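Putative HTH-type transcriptional regulator PH0061 (Pyrococcus horikoshii, PDB 2DBB) probably binds specific DNA sequences as a transcriptional regulator of the AsnC family, through a winged helix-turn-helix domain. Local coordinates at residues R5-D8 with R9-Q13; E28-I32 with L33-R37; I44-L47 with K48-G51. All coordinates share one frame; numbering follows the deposited sequence.

All three contacts are local and belong to the winged helix-turn-helix domain. Interaction 1 starts helix 9-18 at the surface, interaction 2 makes the turn between helix 26-32 and helix 37-49, and interaction 3 ends helix 37-49; the last two are partly buried. Their inner faces meet, Leu29 of interaction 2 on Ile44 of interaction 3 in the apolar core, and Leu47 against Asp11 of interaction 1. The chemistry changes with place. In interaction 1 one aspartate accepts from amides at the helix start, and it and a second aspartate hold an arginine; a small methyl and main-chain bonds shape the turn of interaction 2, and lysines with a glycine finish the helix in interaction 3.

Interaction 1: R5-D8 with R9-Q13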
ATOM      1  N   ARG B   5     -11.039  17.330  -1.624  1.00 75.21           N
ATOM      2  CA  ARG B   5     -11.644  16.473  -2.641  1.00 74.68           C
ATOM      3  C   ARG B   5     -11.508  16.976  -4.078  1.00 74.21           C
ATOM      4  O   ARG B   5     -10.652  16.502  -4.827  1.00 74.11           O
ATOM      5  CB  ARG B   5     -13.128  16.237  -2.330  1.00 75.21           C
ATOM      6  CG  ARG B   5     -13.893  15.544  -3.459  1.00 75.73           C
ATOM      7  CD  ARG B   5     -15.264  15.068  -3.006  1.00 76.09           C
ATOM      8  NE  ARG B   5     -15.308  13.618  -2.834  1.00 77.28           N
ATOM      9  CZ  ARG B   5     -15.195  12.746  -3.832  1.00 77.74           C
ATOM     10  NH1 ARG B   5     -15.244  11.442  -3.590  1.00 77.11           N
ATOM     11  NH2 ARG B   5     -15.039  13.181  -5.077  1.00 78.32           N
ATOM     12  N   LYS B   6     -12.352  17.933  -4.459  1.00 73.76           N
ATOM     13  CA  LYS B   6     -12.352  18.472  -5.819  1.00 72.69           C
ATOM     14  C   LYS B   6     -10.974  18.811  -6.374  1.00 71.45           C
ATOM     15  O   LYS B   6     -10.205  19.550  -5.758  1.00 72.03           O
ATOM     16  CB  LYS B   6     -13.250  19.710  -5.899  1.00 73.43           C
ATOM     17  CG  LYS B   6     -14.194  19.693  -7.099  1.00 74.50           C
ATOM     18  CD  LYS B   6     -15.095  18.464  -7.055  1.00 74.04           C
ATOM     19  CE  LYS B   6     -16.091  18.439  -8.204  1.00 74.41           C
ATOM     20  NZ  LYS B   6     -17.047  17.297  -8.068  1.00 73.52           N
ATOM     21  N   LEU B   7     -10.681  18.262  -7.551  1.00 69.06           N
ATOM     22  CA  LEU B   7      -9.402  18.480  -8.220  1.00 65.93           C
ATOM     23  C   LEU B   7      -9.591  18.400  -9.734  1.00 63.24           C
ATOM     24  O   LEU B   7     -10.311  17.534 -10.230  1.00 62.79           O
ATOM     25  CB  LEU B   7      -8.392  17.421  -7.765  1.00 66.40           C
ATOM     26  CG  LEU B   7      -6.958  17.538  -8.283  1.00 66.10           C
ATOM     27  CD1 LEU B   7      -6.341  18.838  -7.788  1.00 65.94           C
ATOM     28  CD2 LEU B   7      -6.146  16.346  -7.813  1.00 65.33           C
ATOM     29  N   ASP B   8      -8.943  19.309 -10.455  1.00 60.37           N
ATOM     30  CA  ASP B   8      -9.019  19.374 -11.917  1.00 57.31           C
ATOM     31  C   ASP B   8      -9.102  17.998 -12.591  1.00 55.51           C
ATOM     32  O   ASP B   8      -8.448  17.045 -12.166  1.00 53.97           O
ATOM     33  CB  ASP B   8      -7.809  20.149 -12.441  1.00 59.36           C
ATOM     34  CG  ASP B   8      -7.728  20.157 -13.949  1.00 60.48           C
ATOM     35  OD1 ASP B   8      -8.625  20.740 -14.595  1.00 60.33           O
ATOM     36  OD2 ASP B   8      -6.761  19.573 -14.484  1.00 61.51           O
ATOM     37  N   ARG B   9      -9.903  17.906 -13.652  1.00 53.46           N
ATOM     38  CA  ARG B   9     -10.094  16.648 -14.373  1.00 51.78           C
ATOM     39  C   ARG B   9      -8.816  16.064 -14.972  1.00 49.40           C
ATOM     40  O   ARG B   9      -8.620  14.846 -14.964  1.00 48.10           O
ATOM     41  CB  ARG B   9     -11.135  16.822 -15.482  1.00 54.12           C
ATOM     42  CG  ARG B   9     -11.562  15.504 -16.123  1.00 57.91           C
ATOM     43  CD  ARG B   9     -12.642  15.701 -17.182  1.00 60.79           C
ATOM     44  NE  ARG B   9     -13.175  14.429 -17.669  1.00 63.37           N
ATOM     45  CZ  ARG B   9     -13.833  13.550 -16.912  1.00 65.62           C
ATOM     46  NH1 ARG B   9     -14.044  13.804 -15.627  1.00 65.53           N
ATOM     47  NH2 ARG B   9     -14.283  12.420 -17.443  1.00 66.46           N
ATOM     48  N   VAL B  10      -7.955  16.924 -15.503  1.00 45.77           N
ATOM     49  CA  VAL B  10      -6.702  16.468 -16.091  1.00 41.82           C
ATOM     50  C   VAL B  10      -5.726  16.017 -15.007  1.00 39.45           C
ATOM     51  O   VAL B  10      -4.953  15.083 -15.211  1.00 38.34           O
ATOM     52  CB  VAL B  10      -6.047  17.574 -16.936  1.00 42.22           C
ATOM     53  CG1 VAL B  10      -4.668  17.128 -17.406  1.00 41.17           C
ATOM     54  CG2 VAL B  10      -6.936  17.898 -18.130  1.00 43.14           C
ATOM     55  N   ASP B  11      -5.757  16.678 -13.853  1.00 37.54           N
ATOM     56  CA  ASP B  11      -4.871  16.297 -12.762  1.00 36.39           C
ATOM     57  C   ASP B  11      -5.205  14.882 -12.295  1.00 33.44           C
ATOM     58  O   ASP B  11      -4.311  14.090 -12.004  1.00 28.65           O
ATOM     59  CB  ASP B  11      -4.996  17.265 -11.583  1.00 38.17           C
ATOM     60  CG  ASP B  11      -4.417  18.639 -11.884  1.00 40.71           C
ATOM     61  OD1 ASP B  11      -3.253  18.719 -12.330  1.00 40.13           O
ATOM     62  OD2 ASP B  11      -5.124  19.644 -11.663  1.00 44.68           O
ATOM     63  N   MET B  12      -6.493  14.560 -12.230  1.00 33.60           N
ATOM     64  CA  MET B  12      -6.901  13.232 -11.792  1.00 34.52           C
ATOM     65  C   MET B  12      -6.449  12.163 -12.790  1.00 32.21           C
ATOM     66  O   MET B  12      -5.982  11.103 -12.394  1.00 31.99           O
ATOM     67  CB  MET B  12      -8.418  13.167 -11.602  1.00 36.35           C
ATOM     68  CG  MET B  12      -8.914  11.893 -10.899  1.00 41.43           C
ATOM     69  SD  MET B  12      -8.325  11.662  -9.179  1.00 44.06           S
ATOM     70  CE  MET B  12      -7.138  10.378  -9.401  1.00 43.74           C
ATOM     71  N   GLN B  13      -6.579  12.445 -14.081  1.00 31.91           N
ATOM     72  CA  GLN B  13      -6.165  11.484 -15.104  1.00 31.40           C
ATOM     73  C   GLN B  13      -4.673  11.224 -14.951  1.00 28.94           C
ATOM     74  O   GLN B  13      -4.211  10.086 -14.996  1.00 28.02           O
ATOM     75  CB  GLN B  13      -6.450  12.037 -16.500  1.00 33.18           C
ATOM     76  CG  GLN B  13      -7.912  12.383 -16.735  1.00 37.19           C
ATOM     77  CD  GLN B  13      -8.150  13.033 -18.088  1.00 38.55           C
ATOM     78  OE1 GLN B  13      -7.356  13.855 -18.539  1.00 39.05           O
ATOM     79  NE2 GLN B  13      -9.258  12.679 -18.730  1.00 41.11           N
TER
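Asp8 reaches over the first turn of helix 9-18 and takes the N-cap position, accepting from the amide of Asp11 and, weakly, from that of Val10. Its side chain starts with CB 3.3 Å from Arg9 N, and CG is anti to the backbone N (chi1 175°), a torsion that swings the carboxylate back beside the following peptide. CG therefore lies 3.1 Å from Arg9 N, and OD1 is close to that same amide but at an angle too poor for a bond. OD2 does the capping. It accepts from Asp11 N at 3.1 Å, the donor lying above the carboxylate plane, and also takes the weak bond from Val10 N. The same oxygen forms a salt bridge with Arg43 of helix 37-49. Behind the cap, Met12 N bonds to Asp8 O at 3.2 Å, the first full turn of the helix. Leu7 closes the apolar side, its CG 3.8 Å from Asp11 CB, and also packs on Leu65 of the second subunit. Were Asp8 replaced by alanine, both amides would probably lose their side-chain acceptor and Arg43 one of its two carboxylates. The other belongs to Asp11, whose OD1 is salt-bridged to Arg43 NH1. Two carboxylates so near each other are likely to be tolerable because Arg43 and the helix's amino end offset their charge.

Interaction 2: E28-I32 with L33-R37; sequences ELADI and LNTTR
Ala30 meets Thr35 and Thr36 where helix 26-32 gives way to the turn of the predicted helix-turn-helix motif, and its methyl is the tight point of the contact. CB lies 3.3 Å from Thr35 O and 3.4 Å from Thr36 C, so the returning chain passes directly over it. Alanine suits the place because its single methyl already touches the main chain of the turn, and a small residue is common here in motifs of this kind. Thr35 has OG1 anti to the backbone N (chi1 178°), which leaves CG2 to face Ala30 CA at 3.8 Å. The main chain bends by the paired bonds of a Schellman motif. Thr35 N reaches back to Ala30 O at 2.9 Å, while the inner bond, from Asn34 N to Asp31 O, is weak. Asn34 makes the bend with a positive phi of 49°, a left-handed conformation that asparagine adopts more readily than most residues. One residue earlier along the helix, Leu33 N still donates to Leu29 O at 2.9 Å, and the side chain of Leu33 folds back so that CG sits 3.6 Å from that carbonyl oxygen. Leu29 and Leu33 also pack on helix 9-18.

The outer side is looser. Asp31 and Asn34 point away from the contact, and Ile32 touches Leu33 only lightly, its CG2 4.4 Å from Leu33 CG. Thr36, at the N-cap of helix 37-49, uses OG1 to accept from Arg39 N. The end of Arg37 leads away from helix 26-32, close to the like charge of Arg27, which would be consistent with a surface facing DNA phosphates. No ion pair or side-chain hydrogen bond joins the two segments, so the turn is set by main-chain bonds and close apolar packing, with Leu29, Ala30 and Thr35 also meeting Ile40 of helix 37-49.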
ATOM      1  N   GLU B  28       5.734  11.731 -23.065  1.00 25.86           N
ATOM      2  CA  GLU B  28       4.780  10.635 -23.230  1.00 27.71           C
ATOM      3  C   GLU B  28       3.435  11.016 -22.600  1.00 27.85           C
ATOM      4  O   GLU B  28       2.372  10.759 -23.167  1.00 27.75           O
ATOM      5  CB  GLU B  28       5.303   9.356 -22.563  1.00 27.98           C
ATOM      6  CG  GLU B  28       6.460   8.671 -23.277  1.00 29.43           C
ATOM      7  CD  GLU B  28       6.996   7.484 -22.490  1.00 32.16           C
ATOM      8  OE1 GLU B  28       7.596   7.701 -21.410  1.00 33.07           O
ATOM      9  OE2 GLU B  28       6.809   6.332 -22.938  1.00 30.42           O
ATOM     10  N   LEU B  29       3.481  11.623 -21.418  1.00 28.17           N
ATOM     11  CA  LEU B  29       2.254  12.039 -20.742  1.00 28.16           C
ATOM     12  C   LEU B  29       1.516  13.073 -21.591  1.00 28.05           C
ATOM     13  O   LEU B  29       0.298  12.994 -21.764  1.00 27.81           O
ATOM     14  CB  LEU B  29       2.578  12.633 -19.367  1.00 28.08           C
ATOM     15  CG  LEU B  29       3.144  11.653 -18.336  1.00 29.90           C
ATOM     16  CD1 LEU B  29       3.658  12.413 -17.131  1.00 30.35           C
ATOM     17  CD2 LEU B  29       2.059  10.663 -17.933  1.00 28.58           C
ATOM     18  N   ALA B  30       2.257  14.040 -22.127  1.00 27.38           N
ATOM     19  CA  ALA B  30       1.653  15.079 -22.954  1.00 28.90           C
ATOM     20  C   ALA B  30       0.975  14.465 -24.183  1.00 29.82           C
ATOM     21  O   ALA B  30      -0.111  14.888 -24.581  1.00 29.41           O
ATOM     22  CB  ALA B  30       2.709  16.101 -23.380  1.00 26.60           C
ATOM     23  N   ASP B  31       1.616  13.462 -24.773  1.00 30.73           N
ATOM     24  CA  ASP B  31       1.065  12.788 -25.943  1.00 33.59           C
ATOM     25  C   ASP B  31      -0.215  12.036 -25.608  1.00 33.53           C
ATOM     26  O   ASP B  31      -1.196  12.105 -26.344  1.00 34.90           O
ATOM     27  CB  ASP B  31       2.091  11.815 -26.530  1.00 35.29           C
ATOM     28  CG  ASP B  31       3.259  12.530 -27.168  1.00 39.89           C
ATOM     29  OD1 ASP B  31       3.118  13.743 -27.438  1.00 41.01           O
ATOM     30  OD2 ASP B  31       4.305  11.887 -27.412  1.00 41.54           O
ATOM     31  N   ILE B  32      -0.198  11.308 -24.496  1.00 33.26           N
ATOM     32  CA  ILE B  32      -1.371  10.559 -24.065  1.00 31.68           C
ATOM     33  C   ILE B  32      -2.537  11.493 -23.737  1.00 33.17           C
ATOM     34  O   ILE B  32      -3.690  11.187 -24.050  1.00 32.38           O
ATOM     35  CB  ILE B  32      -1.057   9.705 -22.813  1.00 30.20           C
ATOM     36  CG1 ILE B  32      -0.136   8.542 -23.199  1.00 31.12           C
ATOM     37  CG2 ILE B  32      -2.352   9.195 -22.179  1.00 27.80           C
ATOM     38  CD1 ILE B  32       0.498   7.822 -22.013  1.00 33.71           C
ATOM     39  N   LEU B  33      -2.234  12.637 -23.127  1.00 32.52           N
ATOM     40  CA  LEU B  33      -3.273  13.584 -22.730  1.00 34.33           C
ATOM     41  C   LEU B  33      -3.527  14.729 -23.707  1.00 35.99           C
ATOM     42  O   LEU B  33      -4.266  15.669 -23.396  1.00 37.11           O
ATOM     43  CB  LEU B  33      -2.952  14.139 -21.333  1.00 35.42           C
ATOM     44  CG  LEU B  33      -2.940  13.091 -20.203  1.00 35.99           C
ATOM     45  CD1 LEU B  33      -2.438  13.710 -18.910  1.00 35.80           C
ATOM     46  CD2 LEU B  33      -4.342  12.527 -20.014  1.00 36.82           C
ATOM     47  N   ASN B  34      -2.922  14.647 -24.887  1.00 37.57           N
ATOM     48  CA  ASN B  34      -3.101  15.665 -25.919  1.00 38.40           C
ATOM     49  C   ASN B  34      -2.906  17.088 -25.392  1.00 38.45           C
ATOM     50  O   ASN B  34      -3.795  17.932 -25.487  1.00 38.40           O
ATOM     51  CB  ASN B  34      -4.493  15.518 -26.541  1.00 40.76           C
ATOM     52  CG  ASN B  34      -4.697  16.422 -27.741  1.00 41.31           C
ATOM     53  OD1 ASN B  34      -3.894  16.429 -28.676  1.00 41.75           O
ATOM     54  ND2 ASN B  34      -5.782  17.182 -27.724  1.00 44.41           N
ATOM     55  N   THR B  35      -1.731  17.339 -24.828  1.00 37.99           N
ATOM     56  CA  THR B  35      -1.388  18.644 -24.293  1.00 36.49           C
ATOM     57  C   THR B  35       0.111  18.821 -24.511  1.00 36.82           C
ATOM     58  O   THR B  35       0.733  18.020 -25.203  1.00 37.60           O
ATOM     59  CB  THR B  35      -1.729  18.742 -22.785  1.00 36.61           C
ATOM     60  OG1 THR B  35      -1.339  20.027 -22.284  1.00 35.12           O
ATOM     61  CG2 THR B  35      -1.018  17.654 -21.997  1.00 37.27           C
ATOM     62  N   THR B  36       0.697  19.858 -23.934  1.00 37.19           N
ATOM     63  CA  THR B  36       2.123  20.074 -24.123  1.00 39.16           C
ATOM     64  C   THR B  36       2.924  19.515 -22.959  1.00 39.46           C
ATOM     65  O   THR B  36       2.399  19.327 -21.862  1.00 38.32           O
ATOM     66  CB  THR B  36       2.459  21.565 -24.249  1.00 40.17           C
ATOM     67  OG1 THR B  36       2.333  22.188 -22.965  1.00 42.24           O
ATOM     68  CG2 THR B  36       1.511  22.240 -25.234  1.00 40.61           C
ATOM     69  N   ARG B  37       4.200  19.255 -23.215  1.00 38.75           N
ATOM     70  CA  ARG B  37       5.101  18.733 -22.203  1.00 40.83           C
ATOM     71  C   ARG B  37       5.262  19.769 -21.101  1.00 39.85           C
ATOM     72  O   ARG B  37       5.328  19.430 -19.919  1.00 39.84           O
ATOM     73  CB  ARG B  37       6.455  18.429 -22.836  1.00 43.45           C
ATOM     74  CG  ARG B  37       7.552  18.063 -21.858  1.00 48.90           C
ATOM     75  CD  ARG B  37       8.885  18.111 -22.575  1.00 53.65           C
ATOM     76  NE  ARG B  37       8.802  19.021 -23.717  1.00 57.66           N
ATOM     77  CZ  ARG B  37       9.849  19.537 -24.352  1.00 59.59           C
ATOM     78  NH1 ARG B  37       9.658  20.350 -25.384  1.00 59.17           N
ATOM     79  NH2 ARG B  37      11.082  19.257 -23.949  1.00 60.52           N
TER

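Interaction 3: I44-L47 with K48-G51; sequences IDKL and KKLG
Lys46 and Leu50 lie one turn apart on the last turns of helix 37-49, the second helix of the predicted helix-turn-helix motif and probably the recognition helix, which closes here in a Schellman motif. Lys46 starts with CG anti to the backbone N (chi1 -168°), then bends at the next bond and runs extended. The bend lays its methylenes against Leu50, with CG 3.9 Å and CE 4.0 Å from Leu50 CD1, while NZ runs on to lie 4.2 Å from Lys49 CD, its charge 5.1 Å from Lys49 NZ. Leu50, with CG anti to its own carbonyl carbon (chi1 -66°), leans back over the helix so that CG comes within 3.3 Å of Lys46 O, the oxygen that also accepts from Leu50 N. Lysine suits this exposed surface because its aliphatic part packs while its charge stays outside. Lys48 also turns its CG back, to 3.2 Å from Ile44 O, and bends again at chi3; its NZ stays 4.7 Å from Asp45 OD2, near an opposite charge but not in contact. Lys49, by contrast, extends outward, bending only at its end. Three lysines at a carboxyl end are likely to interact favourably with the helix dipole. On the buried side, Ile44 packs on helices 9-18 and 26-32, and Leu47 on Asp11 and Ile53. Gly51 then takes a phi of 72°, a conformation in which a glycine costs least, and its N donates to Lys48 O at 3.1 Å.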
ATOM      1  N   ILE B  44       2.332  18.406 -12.901  1.00 30.67           N
ATOM      2  CA  ILE B  44       2.972  17.468 -11.987  1.00 32.18           C
ATOM      3  C   ILE B  44       3.670  18.211 -10.863  1.00 32.43           C
ATOM      4  O   ILE B  44       3.650  17.776  -9.712  1.00 33.55           O
ATOM      5  CB  ILE B  44       3.999  16.589 -12.715  1.00 32.65           C
ATOM      6  CG1 ILE B  44       3.265  15.581 -13.596  1.00 32.69           C
ATOM      7  CG2 ILE B  44       4.906  15.880 -11.709  1.00 32.36           C
ATOM      8  CD1 ILE B  44       4.185  14.643 -14.336  1.00 36.14           C
ATOM      9  N   ASP B  45       4.276  19.342 -11.193  1.00 33.28           N
ATOM     10  CA  ASP B  45       4.980  20.126 -10.193  1.00 34.92           C
ATOM     11  C   ASP B  45       4.015  20.655  -9.135  1.00 34.38           C
ATOM     12  O   ASP B  45       4.320  20.642  -7.945  1.00 32.70           O
ATOM     13  CB  ASP B  45       5.713  21.284 -10.859  1.00 37.89           C
ATOM     14  CG  ASP B  45       6.997  21.628 -10.150  1.00 42.59           C
ATOM     15  OD1 ASP B  45       6.997  22.554  -9.309  1.00 44.38           O
ATOM     16  OD2 ASP B  45       8.007  20.948 -10.425  1.00 46.65           O
ATOM     17  N   LYS B  46       2.847  21.108  -9.571  1.00 34.19           N
ATOM     18  CA  LYS B  46       1.851  21.622  -8.642  1.00 35.86           C
ATOM     19  C   LYS B  46       1.338  20.483  -7.761  1.00 35.42           C
ATOM     20  O   LYS B  46       1.168  20.647  -6.554  1.00 35.01           O
ATOM     21  CB  LYS B  46       0.689  22.256  -9.409  1.00 37.18           C
ATOM     22  CG  LYS B  46      -0.252  23.077  -8.544  1.00 42.31           C
ATOM     23  CD  LYS B  46       0.498  24.208  -7.837  1.00 47.37           C
ATOM     24  CE  LYS B  46      -0.453  25.106  -7.059  1.00 50.46           C
ATOM     25  NZ  LYS B  46       0.262  26.213  -6.363  1.00 53.84           N
ATOM     26  N   LEU B  47       1.096  19.327  -8.370  1.00 34.42           N
ATOM     27  CA  LEU B  47       0.608  18.173  -7.626  1.00 35.62           C
ATOM     28  C   LEU B  47       1.583  17.799  -6.514  1.00 35.37           C
ATOM     29  O   LEU B  47       1.169  17.463  -5.406  1.00 36.40           O
ATOM     30  CB  LEU B  47       0.392  16.981  -8.566  1.00 33.74           C
ATOM     31  CG  LEU B  47      -0.697  17.160  -9.631  1.00 33.75           C
ATOM     32  CD1 LEU B  47      -0.806  15.898 -10.471  1.00 34.92           C
ATOM     33  CD2 LEU B  47      -2.030  17.464  -8.967  1.00 34.05           C
ATOM     34  N   LYS B  48       2.877  17.867  -6.807  1.00 36.89           N
ATOM     35  CA  LYS B  48       3.888  17.531  -5.812  1.00 38.69           C
ATOM     36  C   LYS B  48       3.956  18.605  -4.736  1.00 39.35           C
ATOM     37  O   LYS B  48       4.081  18.299  -3.551  1.00 38.99           O
ATOM     38  CB  LYS B  48       5.264  17.368  -6.467  1.00 39.33           C
ATOM     39  CG  LYS B  48       5.340  16.243  -7.494  1.00 41.45           C
ATOM     40  CD  LYS B  48       6.782  15.881  -7.839  1.00 42.81           C
ATOM     41  CE  LYS B  48       7.569  17.082  -8.349  1.00 46.72           C
ATOM     42  NZ  LYS B  48       8.997  16.743  -8.634  1.00 46.98           N
ATOM     43  N   LYS B  49       3.860  19.864  -5.152  1.00 40.35           N
ATOM     44  CA  LYS B  49       3.918  20.976  -4.211  1.00 42.20           C
ATOM     45  C   LYS B  49       2.752  20.909  -3.225  1.00 41.24           C
ATOM     46  O   LYS B  49       2.916  21.177  -2.034  1.00 40.49           O
ATOM     47  CB  LYS B  49       3.874  22.310  -4.958  1.00 45.06           C
ATOM     48  CG  LYS B  49       4.144  23.518  -4.069  1.00 50.26           C
ATOM     49  CD  LYS B  49       3.883  24.833  -4.801  1.00 53.90           C
ATOM     50  CE  LYS B  49       4.318  26.036  -3.961  1.00 56.80           C
ATOM     51  NZ  LYS B  49       3.698  26.060  -2.599  1.00 57.06           N
ATOM     52  N   LEU B  50       1.578  20.539  -3.731  1.00 39.57           N
ATOM     53  CA  LEU B  50       0.372  20.440  -2.918  1.00 37.05           C
ATOM     54  C   LEU B  50       0.275  19.144  -2.118  1.00 35.71           C
ATOM     55  O   LEU B  50      -0.706  18.919  -1.413  1.00 37.42           O
ATOM     56  CB  LEU B  50      -0.860  20.570  -3.812  1.00 37.02           C
ATOM     57  CG  LEU B  50      -1.061  21.924  -4.495  1.00 38.58           C
ATOM     58  CD1 LEU B  50      -2.233  21.851  -5.465  1.00 38.03           C
ATOM     59  CD2 LEU B  50      -1.305  22.982  -3.438  1.00 38.32           C
ATOM     60  N   GLY B  51       1.285  18.291  -2.228  1.00 34.21           N
ATOM     61  CA  GLY B  51       1.253  17.037  -1.495  1.00 31.43           C
ATOM     62  C   GLY B  51       0.263  16.019  -2.046  1.00 30.35           C
ATOM     63  O   GLY B  51       0.015  14.987  -1.417  1.00 30.11           O
TER